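Local atomic coordinates of putative fimbrial associated sortase-like protein (Corynebacterium diphtheriae, PDB entry 6BWE), a protein that probably acts as a class C sortase, a membrane-bound cysteine transpeptidase that links pilin subunits covalently during pilus assembly. Residues P60-L68 / H107-V115. The protein carries 2 engineered substitutions. Numbering follows the deposited sequence. Where two conformers were deposited one is given.
Sequences PYLDYLQQL and HLYGSALPV
Tyr109 works in two T-shaped stacks at once, offering a ring face to Tyr61 and a ring edge to Tyr64, and so illustrates how a residue of a type II beta turn, Leu108 to Ser111, can be fixed against a helix. The edge of Tyr61 comes over the middle of the Tyr109 ring, with CD2 of Tyr61 3.7 Å from CD1 of Tyr109 and the planes at 60°. That same CD1 of Tyr109 stands over the centre of the Tyr64 ring, 3.6 Å from CD2 of Tyr64. Both Tyr64 and Tyr109 carry their rings anti to the backbone nitrogen (chi1 172° and 177°), which sends each across the gap, so that the two side chains run antiparallel beside each other. Pro60 CB packs 3.5 Å from the Tyr109 hydroxyl OH, whose hydrogen bond goes to the carbonyl of Ser40 of the second subunit.

At the far end of Tyr64, the buried OH forms a hydrogen bond of 2.7 Å with His107 ND1; ND1 meets the Tyr64 ring at its edge, near its plane, and OH likewise lies close to the imidazole plane. Gly95 N is a second partner of the hydroxyl. His107 is held from its other side as well, because NE2 donates a hydrogen bond of 2.8 Å to Ala112 O, approaching from above the carbonyl plane. Bonds at both nitrogens should limit rotation of the imidazole. The two methyls of Leu113 part: CD2 sits over the rim of one face of the His107 ring and 3.7 Å from Tyr64 CE1, while CD1 meets Gln67 CB at 3.5 Å. Further along, Leu68 and Val115 extend the apolar seam toward strand 147-152.

The result is an aromatic cluster, away from the predicted catalytic residues, that joins helix 59-66 to the loop between strands 105-107 and 123-125, packing a helix against the beta-barrel of the protein's sortase domain.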
loop_
_atom_site.group_PDB
_atom_site.type_symbol
_atom_site.label_atom_id
_atom_site.label_comp_id
_atom_site.label_asym_id
_atom_site.label_seq_id
_atom_site.Cartn_x
_atom_site.Cartn_y
_atom_site.Cartn_z
ATOM N N PRO A 60 -4.595 -5.987 9.017
ATOM C CA PRO A 60 -3.728 -6.345 7.875
ATOM C C PRO A 60 -2.352 -6.824 8.283
ATOM O O PRO A 60 -1.830 -7.725 7.618
ATOM C CB PRO A 60 -3.628 -5.033 7.087
ATOM C CG PRO A 60 -4.955 -4.369 7.369
ATOM C CD PRO A 60 -5.196 -4.653 8.824
ATOM N N TYR A 61 -1.761 -6.218 9.319
ATOM C CA TYR A 61 -0.428 -6.650 9.742
ATOM C C TYR A 61 -0.481 -8.072 10.339
ATOM O O TYR A 61 0.366 -8.914 10.046
ATOM C CB TYR A 61 0.269 -5.660 10.678
ATOM C CG TYR A 61 1.759 -5.860 10.686
ATOM C CD1 TYR A 61 2.363 -6.750 11.592
ATOM C CD2 TYR A 61 2.581 -5.206 9.774
ATOM C CE1 TYR A 61 3.719 -6.952 11.602
ATOM C CE2 TYR A 61 3.954 -5.403 9.792
ATOM C CZ TYR A 61 4.511 -6.287 10.706
ATOM O OH TYR A 61 5.878 -6.477 10.749
ATOM N N LEU A 62 -1.535 -8.344 11.091
ATOM C CA LEU A 62 -1.760 -9.687 11.651
ATOM C C LEU A 62 -1.928 -10.728 10.554
ATOM O O LEU A 62 -1.404 -11.846 10.666
ATOM C CB LEU A 62 -2.996 -9.717 12.564
ATOM C CG LEU A 62 -2.759 -8.989 13.873
ATOM C CD1 LEU A 62 -4.086 -8.850 14.622
ATOM C CD2 LEU A 62 -1.656 -9.684 14.704
ATOM N N ASP A 63 -2.659 -10.371 9.499
ATOM C CA ASP A 63 -2.804 -11.270 8.369
ATOM C C ASP A 63 -1.495 -11.513 7.627
ATOM O O ASP A 63 -1.172 -12.658 7.291
ATOM C CB ASP A 63 -3.858 -10.768 7.393
ATOM C CG ASP A 63 -4.238 -11.815 6.392
ATOM O OD1 ASP A 63 -4.996 -12.763 6.759
ATOM O OD2 ASP A 63 -3.769 -11.722 5.239
ATOM N N TYR A 64 -0.738 -10.442 7.417
ATOM C CA TYR A 64 0.627 -10.531 6.892
ATOM C C TYR A 64 1.486 -11.570 7.624
ATOM O O TYR A 64 2.123 -12.410 7.007
ATOM C CB TYR A 64 1.268 -9.167 6.980
ATOM C CG TYR A 64 2.709 -9.066 6.683
ATOM C CD1 TYR A 64 3.201 -9.262 5.381
ATOM C CD2 TYR A 64 3.594 -8.627 7.665
ATOM C CE1 TYR A 64 4.554 -9.066 5.115
ATOM C CE2 TYR A 64 4.916 -8.428 7.422
ATOM C CZ TYR A 64 5.416 -8.687 6.167
ATOM O OH TYR A 64 6.760 -8.448 5.942
ATOM N N LEU A 65 1.456 -11.500 8.947
ATOM C CA LEU A 65 2.263 -12.380 9.771
ATOM C C LEU A 65 1.834 -13.836 9.703
ATOM O O LEU A 65 2.679 -14.708 9.881
ATOM C CB LEU A 65 2.242 -11.889 11.215
ATOM C CG LEU A 65 2.964 -10.571 11.474
ATOM C CD1 LEU A 65 2.826 -10.227 12.946
ATOM C CD2 LEU A 65 4.422 -10.559 11.041
ATOM N N GLN A 66 0.560 -14.098 9.427
ATOM C CA GLN A 66 0.090 -15.463 9.181
ATOM C C GLN A 66 0.553 -16.030 7.829
ATOM O O GLN A 66 0.523 -17.249 7.622
ATOM C CB GLN A 66 -1.439 -15.498 9.255
ATOM C CG GLN A 66 -1.986 -15.097 10.597
ATOM C CD GLN A 66 -3.503 -15.143 10.574
ATOM O OE1 GLN A 66 -4.083 -16.197 10.304
ATOM N NE2 GLN A 66 -4.146 -14.013 10.804
ATOM N N GLN A 67 0.973 -15.168 6.890
ATOM C CA GLN A 67 1.316 -15.667 5.551
ATOM C C GLN A 67 2.704 -16.298 5.603
ATOM O O GLN A 67 3.569 -15.858 6.367
ATOM C CB GLN A 67 1.279 -14.586 4.506
ATOM C CG GLN A 67 -0.073 -13.863 4.400
ATOM C CD GLN A 67 -1.232 -14.786 4.054
ATOM O OE1 GLN A 67 -1.058 -15.789 3.334
ATOM N NE2 GLN A 67 -2.449 -14.420 4.506
ATOM N N LEU A 68 2.897 -17.296 4.760
ATOM C CA LEU A 68 4.121 -18.055 4.672
ATOM C C LEU A 68 4.539 -18.632 6.028
ATOM O O LEU A 68 5.729 -18.720 6.327
ATOM C CB LEU A 68 5.235 -17.235 4.017
ATOM C CG LEU A 68 4.912 -16.671 2.626
ATOM C CD1 LEU A 68 6.036 -15.804 2.141
ATOM C CD2 LEU A 68 4.647 -17.779 1.641
ATOM N N HIS A 107 11.614 -8.520 5.093
ATOM C CA HIS A 107 10.681 -8.194 4.027
ATOM C C HIS A 107 9.976 -6.889 4.400
ATOM O O HIS A 107 9.494 -6.759 5.527
ATOM C CB HIS A 107 9.677 -9.322 3.793
ATOM C CG HIS A 107 8.566 -8.926 2.887
ATOM N ND1 HIS A 107 7.350 -8.474 3.356
ATOM C CD2 HIS A 107 8.516 -8.835 1.535
ATOM C CE1 HIS A 107 6.588 -8.143 2.320
ATOM N NE2 HIS A 107 7.287 -8.326 1.209
ATOM N N LEU A 108 9.935 -5.931 3.468
ATOM C CA LEU A 108 9.309 -4.649 3.733
ATOM C C LEU A 108 7.788 -4.729 3.612
ATOM O O LEU A 108 7.240 -4.859 2.514
ATOM C CB LEU A 108 9.894 -3.581 2.812
ATOM C CG LEU A 108 9.683 -2.110 3.115
ATOM C CD1 LEU A 108 9.944 -1.731 4.569
ATOM C CD2 LEU A 108 10.572 -1.298 2.194
ATOM N N TYR A 109 7.121 -4.679 4.757
ATOM C CA TYR A 109 5.692 -4.632 4.832
ATOM C C TYR A 109 5.156 -3.494 3.933
ATOM O O TYR A 109 5.689 -2.369 3.949
ATOM C CB TYR A 109 5.241 -4.414 6.298
ATOM C CG TYR A 109 3.729 -4.297 6.355
ATOM C CD1 TYR A 109 2.918 -5.403 6.118
ATOM C CD2 TYR A 109 3.128 -3.057 6.566
ATOM C CE1 TYR A 109 1.519 -5.275 6.123
ATOM C CE2 TYR A 109 1.765 -2.918 6.566
ATOM C CZ TYR A 109 0.964 -4.009 6.325
ATOM O OH TYR A 109 -0.392 -3.788 6.328
ATOM N N GLY A 110 4.141 -3.798 3.148
ATOM C CA GLY A 110 3.617 -2.859 2.156
ATOM C C GLY A 110 4.057 -3.155 0.740
ATOM O O GLY A 110 3.656 -2.435 -0.194
ATOM N N SER A 111 4.931 -4.156 0.591
ATOM C CA SER A 111 5.301 -4.707 -0.695
ATOM C C SER A 111 4.801 -6.150 -0.719
ATOM O O SER A 111 4.530 -6.735 0.329
ATOM C CB SER A 111 6.815 -4.627 -0.939
ATOM O OG SER A 111 7.553 -5.487 -0.039
ATOM N N ALA A 112 4.657 -6.709 -1.921
ATOM C CA ALA A 112 4.165 -8.077 -2.083
ATOM C C ALA A 112 5.139 -9.069 -1.436
ATOM O O ALA A 112 6.356 -8.851 -1.385
ATOM C CB ALA A 112 4.006 -8.428 -3.554
ATOM N N LEU A 113 4.576 -10.135 -0.912
ATOM C CA LEU A 113 5.363 -11.268 -0.454
ATOM C C LEU A 113 6.052 -11.951 -1.640
ATOM O O LEU A 113 5.507 -11.934 -2.754
ATOM C CB LEU A 113 4.427 -12.269 0.218
ATOM C CG LEU A 113 3.773 -11.853 1.526
ATOM C CD1 LEU A 113 2.686 -12.854 1.845
ATOM C CD2 LEU A 113 4.795 -11.765 2.647
ATOM N N PRO A 114 7.251 -12.548 -1.424
ATOM C CA PRO A 114 8.051 -12.954 -2.587
ATOM C C PRO A 114 7.669 -14.348 -3.079
ATOM O O PRO A 114 8.423 -15.297 -2.908
ATOM C CB PRO A 114 9.476 -12.872 -2.061
ATOM C CG PRO A 114 9.354 -13.254 -0.627
ATOM C CD PRO A 114 8.089 -12.502 -0.212
ATOM N N VAL A 115 6.474 -14.431 -3.666
ATOM C CA VAL A 115 5.922 -15.650 -4.267
ATOM C C VAL A 115 5.709 -15.494 -5.782
ATOM O O VAL A 115 5.117 -16.363 -6.385
ATOM C CB VAL A 115 4.639 -16.104 -3.569
ATOM C CG1 VAL A 115 4.954 -16.536 -2.152
ATOM C CG2 VAL A 115 3.558 -15.008 -3.562
#